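Local structure of high affinity transport system protein p37 (Mycoplasma hyorhinis, 3E79) at residues N241-F246 against F302-S307; I219-N224 against E333-T338. The protein is part of a high-affinity transport system, probably a membrane lipoprotein, of the extracytoplasmic thiamine-binding family, with thiamine diphosphate bound in this crystal. All coordinates share one frame; numbering follows the deposited sequence.

Interaction 1 (N241-F246 against F302-S307); sequences NTFRNF and FHIAFS. With I3C (5-amino-2,4,6-triiodobenzene-1,3-dicarboxylic acid), chain C.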
loop_
_atom_site.group_PDB
_atom_site.type_symbol
_atom_site.label_atom_id
_atom_site.label_comp_id
_atom_site.label_asym_id
_atom_site.label_seq_id
_atom_site.Cartn_x
_atom_site.Cartn_y
_atom_site.Cartn_z
ATOM N N ASN A 241 0.266 29.237 3.468
ATOM C CA ASN A 241 1.552 29.568 4.068
ATOM C C ASN A 241 1.636 29.242 5.550
ATOM O O ASN A 241 2.636 28.711 6.037
ATOM C CB ASN A 241 1.867 31.061 3.864
ATOM C CG ASN A 241 3.185 31.194 3.121
ATOM O OD1 ASN A 241 3.204 31.349 1.899
ATOM N ND2 ASN A 241 4.275 31.114 3.872
ATOM N N THR A 242 0.575 29.552 6.279
ATOM C CA THR A 242 0.509 29.231 7.699
ATOM C C THR A 242 0.438 27.725 7.916
ATOM O O THR A 242 1.081 27.190 8.816
ATOM C CB THR A 242 -0.718 29.926 8.329
ATOM O OG1 THR A 242 -0.549 31.355 8.217
ATOM C CG2 THR A 242 -0.864 29.625 9.811
ATOM N N PHE A 243 -0.357 27.041 7.088
ATOM C CA PHE A 243 -0.503 25.590 7.224
ATOM C C PHE A 243 0.838 24.906 6.981
ATOM O O PHE A 243 1.325 24.149 7.818
ATOM C CB PHE A 243 -1.582 25.082 6.267
ATOM C CG PHE A 243 -1.862 23.586 6.323
ATOM C CD1 PHE A 243 -1.241 22.728 5.432
ATOM C CD2 PHE A 243 -2.725 23.039 7.253
ATOM C CE1 PHE A 243 -1.499 21.372 5.476
ATOM C CE2 PHE A 243 -2.998 21.682 7.292
ATOM C CZ PHE A 243 -2.379 20.832 6.384
ATOM N N ARG A 244 1.452 25.174 5.830
ATOM C CA ARG A 244 2.731 24.551 5.507
ATOM C C ARG A 244 3.805 24.883 6.526
ATOM O O ARG A 244 4.668 24.068 6.848
ATOM C CB ARG A 244 3.186 24.993 4.113
ATOM C CG ARG A 244 4.511 24.407 3.651
ATOM C CD ARG A 244 5.534 25.523 3.427
ATOM N NE ARG A 244 5.156 26.345 2.284
ATOM C CZ ARG A 244 4.945 27.654 2.275
ATOM N NH1 ARG A 244 5.061 28.402 3.360
ATOM N NH2 ARG A 244 4.603 28.257 1.143
ATOM N N ASN A 245 3.793 26.104 7.066
ATOM C CA ASN A 245 4.884 26.444 7.985
ATOM C C ASN A 245 4.830 25.650 9.277
ATOM O O ASN A 245 5.802 25.639 10.045
ATOM C CB ASN A 245 4.869 27.951 8.284
ATOM C CG ASN A 245 5.500 28.731 7.141
ATOM O OD1 ASN A 245 6.128 28.149 6.260
ATOM N ND2 ASN A 245 5.323 30.041 7.144
ATOM N N PHE A 246 3.729 24.955 9.552
ATOM C CA PHE A 246 3.742 24.074 10.720
ATOM C C PHE A 246 4.677 22.879 10.520
ATOM O O PHE A 246 4.987 22.143 11.463
ATOM C CB PHE A 246 2.333 23.566 11.046
ATOM C CG PHE A 246 1.488 24.588 11.803
ATOM C CD1 PHE A 246 1.759 24.900 13.116
ATOM C CD2 PHE A 246 0.435 25.213 11.149
ATOM C CE1 PHE A 246 0.980 25.842 13.768
ATOM C CE2 PHE A 246 -0.355 26.150 11.791
ATOM C CZ PHE A 246 -0.071 26.456 13.109
ATOM N N PHE A 302 7.920 19.908 13.606
ATOM C CA PHE A 302 7.002 19.428 12.571
ATOM C C PHE A 302 5.678 19.002 13.177
ATOM O O PHE A 302 5.709 18.395 14.261
ATOM C CB PHE A 302 7.633 18.240 11.826
ATOM C CG PHE A 302 8.748 18.762 10.935
ATOM C CD1 PHE A 302 8.466 19.032 9.605
ATOM C CD2 PHE A 302 10.008 18.984 11.437
ATOM C CE1 PHE A 302 9.443 19.529 8.778
ATOM C CE2 PHE A 302 11.001 19.472 10.605
ATOM C CZ PHE A 302 10.709 19.746 9.285
ATOM N N HIS A 303 4.564 19.315 12.516
ATOM C CA HIS A 303 3.257 18.998 13.061
ATOM C C HIS A 303 2.321 18.387 12.030
ATOM O O HIS A 303 1.142 18.200 12.338
ATOM C CB HIS A 303 2.527 20.239 13.639
ATOM C CG HIS A 303 3.439 20.976 14.562
ATOM N ND1 HIS A 303 4.463 21.780 14.103
ATOM C CD2 HIS A 303 3.498 20.988 15.916
ATOM C CE1 HIS A 303 5.114 22.283 15.142
ATOM N NE2 HIS A 303 4.545 21.821 16.242
ATOM N N ILE A 304 2.791 18.088 10.826
ATOM C CA ILE A 304 1.902 17.469 9.823
ATOM C C ILE A 304 2.635 16.260 9.250
ATOM O O ILE A 304 3.863 16.362 9.063
ATOM C CB ILE A 304 1.534 18.460 8.711
ATOM C CG1 ILE A 304 0.734 19.680 9.206
ATOM C CG2 ILE A 304 0.791 17.813 7.550
ATOM C CD1 ILE A 304 1.058 20.964 8.468
ATOM N N ALA A 305 1.952 15.148 8.998
ATOM C CA ALA A 305 2.696 14.023 8.406
ATOM C C ALA A 305 1.820 13.240 7.435
ATOM O O ALA A 305 0.625 13.135 7.683
ATOM C CB ALA A 305 3.245 13.092 9.474
ATOM N N PHE A 306 2.411 12.694 6.371
ATOM C CA PHE A 306 1.678 11.842 5.436
ATOM C C PHE A 306 1.953 10.369 5.730
ATOM O O PHE A 306 3.082 9.986 6.048
ATOM C CB PHE A 306 2.086 12.086 3.987
ATOM C CG PHE A 306 1.997 13.497 3.446
ATOM C CD1 PHE A 306 1.167 14.436 4.049
ATOM C CD2 PHE A 306 2.730 13.873 2.340
ATOM C CE1 PHE A 306 1.082 15.713 3.538
ATOM C CE2 PHE A 306 2.660 15.156 1.826
ATOM C CZ PHE A 306 1.826 16.083 2.432
ATOM N N SER A 307 0.953 9.505 5.605
ATOM C CA SER A 307 1.193 8.073 5.745
ATOM C C SER A 307 0.124 7.300 4.986
ATOM O O SER A 307 -0.875 7.849 4.520
ATOM C CB SER A 307 1.176 7.617 7.210
ATOM O OG SER A 307 -0.177 7.509 7.649
HETATM I I3 I3C C . -1.751 37.095 -2.361
HETATM I I2 I3C C . 0.060 31.338 -1.401
HETATM I I1 I3C C . -3.302 34.197 2.744
HETATM O O8 I3C C . -4.018 37.028 -0.152
HETATM O O9 I3C C . -2.601 37.234 1.530
HETATM C C10 I3C C . -1.546 31.793 1.346
HETATM N N13 I3C C . -0.362 34.198 -2.791
HETATM C C1 I3C C . -2.313 35.352 0.079
HETATM C C6 I3C C . -1.651 35.360 -1.157
HETATM C C5 I3C C . -0.974 34.216 -1.599
HETATM C C4 I3C C . -0.952 33.071 -0.782
HETATM C C3 I3C C . -1.605 33.059 0.469
HETATM C C2 I3C C . -2.291 34.210 0.902
HETATM C C7 I3C C . -3.040 36.643 0.525
HETATM O O11 I3C C . -0.504 31.566 1.987
HETATM O O12 I3C C . -2.538 31.032 1.385
#
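The turn that follows helix 240-245 meets the residue just before strand 304-308, H303, through F246. F246 O takes two N-H groups from H303. The main bond runs from H303 ND1 to F246 O, at 2.7 Å. It is almost straight (176°), and it uses a lone pair in the carbonyl plane. The oxygen also lies in the plane of the imidazole. The backbone N of H303 adds a weak bond to F246 O. H303 CG sits beside its own backbone N (chi1 -50°), which brings both donors to one oxygen. F246 in turn sets its ring edge toward the imidazole face, a T-shaped pair with centroids 6.0 Å apart and planes at 79°. Strand 304-308 is the middle strand of a five-stranded mixed sheet, consistent with a lobe of the periplasmic-binding-protein fold. I304 reaches from it into the helix end. Its CD1 stands over the F243 ring, 4.0 Å from the centroid, a CH-pi contact. The same methyl lies 3.3 Å from F243 O and 3.9 Å from F246 CB. R244, whose side chain leaves the helix away from the strand, hydrogen-bonds N245 OD1 through NH1, from above the carbonyl plane, and its NE makes a salt bridge with D280. At the other end of the segment, N241 N donates to O11 of a bound I3C at 2.9 Å.

Interaction 2 (I219-N224 against E333-T338); sequences IWIKGN and EALIVT. With I3C (5-amino-2,4,6-triiodobenzene-1,3-dicarboxylic acid), chain B.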
loop_
_atom_site.group_PDB
_atom_site.type_symbol
_atom_site.label_atom_id
_atom_site.label_comp_id
_atom_site.label_asym_id
_atom_site.label_seq_id
_atom_site.Cartn_x
_atom_site.Cartn_y
_atom_site.Cartn_z
ATOM N N ILE A 219 -3.599 12.278 6.131
ATOM C CA ILE A 219 -2.768 13.347 6.705
ATOM C C ILE A 219 -2.979 13.377 8.217
ATOM O O ILE A 219 -4.133 13.420 8.667
ATOM C CB ILE A 219 -3.086 14.704 6.063
ATOM C CG1 ILE A 219 -2.789 14.782 4.556
ATOM C CG2 ILE A 219 -2.363 15.850 6.758
ATOM C CD1 ILE A 219 -3.333 16.059 3.939
ATOM N N TRP A 220 -1.874 13.338 8.946
ATOM C CA TRP A 220 -1.874 13.374 10.399
ATOM C C TRP A 220 -1.538 14.792 10.874
ATOM O O TRP A 220 -0.842 15.496 10.150
ATOM C CB TRP A 220 -0.831 12.475 11.035
ATOM C CG TRP A 220 -0.973 11.001 10.898
ATOM C CD1 TRP A 220 -0.443 10.222 9.898
ATOM C CD2 TRP A 220 -1.677 10.126 11.779
ATOM N NE1 TRP A 220 -0.783 8.912 10.113
ATOM C CE2 TRP A 220 -1.540 8.823 11.256
ATOM C CE3 TRP A 220 -2.414 10.323 12.960
ATOM C CZ2 TRP A 220 -2.118 7.727 11.888
ATOM C CZ3 TRP A 220 -2.988 9.226 13.582
ATOM C CH2 TRP A 220 -2.835 7.938 13.039
ATOM N N ILE A 221 -2.006 15.177 12.057
ATOM C CA ILE A 221 -1.599 16.474 12.597
ATOM C C ILE A 221 -1.273 16.270 14.079
ATOM O O ILE A 221 -1.829 15.360 14.691
ATOM C CB ILE A 221 -2.624 17.616 12.481
ATOM C CG1 ILE A 221 -3.947 17.317 13.192
ATOM C CG2 ILE A 221 -2.838 18.019 11.030
ATOM C CD1 ILE A 221 -5.026 18.342 12.928
ATOM N N LYS A 222 -0.377 17.096 14.597
ATOM C CA LYS A 222 0.108 16.868 15.951
ATOM C C LYS A 222 0.351 18.190 16.663
ATOM O O LYS A 222 0.847 19.120 16.050
ATOM C CB LYS A 222 1.421 16.070 15.912
ATOM C CG LYS A 222 2.022 15.855 17.283
ATOM C CD LYS A 222 3.521 15.998 17.373
ATOM C CE LYS A 222 4.059 17.326 16.888
ATOM N NZ LYS A 222 5.544 17.314 16.766
ATOM N N GLY A 223 -0.001 18.253 17.951
ATOM C CA GLY A 223 0.405 19.415 18.750
ATOM C C GLY A 223 -0.336 19.407 20.081
ATOM O O GLY A 223 -1.120 18.480 20.316
ATOM N N ASN A 224 -0.109 20.419 20.898
ATOM C CA ASN A 224 -0.967 20.654 22.066
ATOM C C ASN A 224 -2.317 21.178 21.602
ATOM O O ASN A 224 -2.517 21.384 20.394
ATOM C CB ASN A 224 -0.283 21.636 23.022
ATOM C CG ASN A 224 0.107 22.950 22.373
ATOM O OD1 ASN A 224 -0.435 23.402 21.361
ATOM N ND2 ASN A 224 1.091 23.622 22.969
ATOM N N GLU A 333 -3.486 13.171 15.562
ATOM C CA GLU A 333 -4.794 12.713 15.111
ATOM C C GLU A 333 -4.903 12.889 13.596
ATOM O O GLU A 333 -4.077 13.625 13.051
ATOM C CB GLU A 333 -5.916 13.453 15.828
ATOM C CG GLU A 333 -6.106 14.900 15.443
ATOM C CD GLU A 333 -6.842 15.715 16.495
ATOM O OE1 GLU A 333 -7.252 16.841 16.148
ATOM O OE2 GLU A 333 -7.024 15.312 17.660
ATOM N N ALA A 334 -5.900 12.210 13.030
ATOM C CA ALA A 334 -6.121 12.277 11.591
ATOM C C ALA A 334 -6.870 13.549 11.222
ATOM O O ALA A 334 -7.838 13.926 11.895
ATOM C CB ALA A 334 -6.874 11.046 11.090
ATOM N N LEU A 335 -6.411 14.194 10.150
ATOM C CA LEU A 335 -7.100 15.385 9.661
ATOM C C LEU A 335 -8.056 15.018 8.541
ATOM O O LEU A 335 -9.220 15.417 8.532
ATOM C CB LEU A 335 -6.085 16.424 9.199
ATOM C CG LEU A 335 -6.653 17.678 8.529
ATOM C CD1 LEU A 335 -7.253 18.594 9.582
ATOM C CD2 LEU A 335 -5.566 18.389 7.730
ATOM N N ILE A 336 -7.543 14.256 7.577
ATOM C CA ILE A 336 -8.339 13.834 6.422
ATOM C C ILE A 336 -7.643 12.668 5.716
ATOM O O ILE A 336 -6.428 12.513 5.866
ATOM C CB ILE A 336 -8.533 15.012 5.460
ATOM C CG1 ILE A 336 -9.495 14.770 4.295
ATOM C CG2 ILE A 336 -7.171 15.461 4.921
ATOM C CD1 ILE A 336 -9.873 16.039 3.552
ATOM N N VAL A 337 -8.364 11.841 4.979
ATOM C CA VAL A 337 -7.704 10.767 4.214
ATOM C C VAL A 337 -7.686 11.189 2.757
ATOM O O VAL A 337 -8.087 12.310 2.432
ATOM C CB VAL A 337 -8.371 9.409 4.425
ATOM C CG1 VAL A 337 -8.352 9.043 5.916
ATOM C CG2 VAL A 337 -9.809 9.383 3.919
ATOM N N THR A 338 -7.211 10.357 1.837
ATOM C CA THR A 338 -7.145 10.828 0.445
ATOM C C THR A 338 -8.168 10.099 -0.418
ATOM O O THR A 338 -8.904 9.233 0.077
ATOM C CB THR A 338 -5.739 10.589 -0.133
ATOM O OG1 THR A 338 -5.556 9.165 -0.280
ATOM C CG2 THR A 338 -4.652 11.066 0.819
HETATM I I3 I3C B . -12.443 20.275 9.017
HETATM I I2 I3C B . -10.227 15.768 12.261
HETATM I I1 I3C B . -13.757 19.836 14.898
HETATM O O8 I3C B . -14.757 21.176 11.353
HETATM O O9 I3C B . -12.906 22.131 12.187
HETATM C C10 I3C B . -11.944 17.155 14.579
HETATM N N13 I3C B . -10.855 17.675 9.787
HETATM C C1 I3C B . -12.910 19.788 11.965
HETATM C C6 I3C B . -12.294 19.258 10.830
HETATM C C5 I3C B . -11.529 18.098 10.871
HETATM C C4 I3C B . -11.482 17.413 12.093
HETATM C C3 I3C B . -12.062 17.933 13.260
HETATM C C2 I3C B . -12.813 19.113 13.183
HETATM C C7 I3C B . -13.609 21.161 11.822
HETATM O O11 I3C B . -11.082 17.496 15.409
HETATM O O12 I3C B . -12.750 16.216 14.728
#
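E333 O accepts the backbone N of I221 at 2.8 Å, and the CA-H of W220 leans on the same oxygen at 3.5 Å. The two strands form an antiparallel pair at the edge of the five-stranded sheet, with a classic beta bulge. I221 pairs with E333, and W220 with A334. The register then slips by one, so that I219 pairs with I336. L335 is the extra residue. Its N still bonds I219 O at 2.8 Å, but its backbone angles are helix-like (psi -49°). Its side chain therefore lies on the same face as I219, I221, E333 and I336. There L335 CD1 meets I221 CD1 at 4.0 Å, the two side chains crossing at about a right angle. E333 CG lies between its backbone N and carbonyl carbon (chi1 71°), which puts it 3.9 Å from I221 CG1. The carboxylate of E333 goes on to a salt bridge with K232. On the face of A334, W220 lays its six-membered ring obliquely against the E333 backbone, with CE3 3.6 Å from E333 C, while NE1 bonds S307 OG. L335 O, in the bulge, accepts the amino N13 of a bound I3C at 3.1 Å, and A334 O just before it touches iodine I2 at 3.0 Å.

Overall arrangement
After the strands and helices of residues 45-212, the chain enters strand 217-223, the earlier half of interaction 2. It passes helix 225-236 and enters helix 240-245, the earlier half of interaction 1. Strands 248-250 and 288-290 follow before strand 304-308 closes interaction 1. Strand 331-337 then closes interaction 2, so the smaller loop is nested inside the larger. Interaction 2 pairs an edge strand with its neighbour, and interaction 1 ties a helix end to the middle of the same sheet. Their centres are 9 Å apart. The neighbouring strands 304-308 and 217-223 join them, with a backbone hydrogen bond between A305 and W220; just before the strand, F302 O takes K222 NZ.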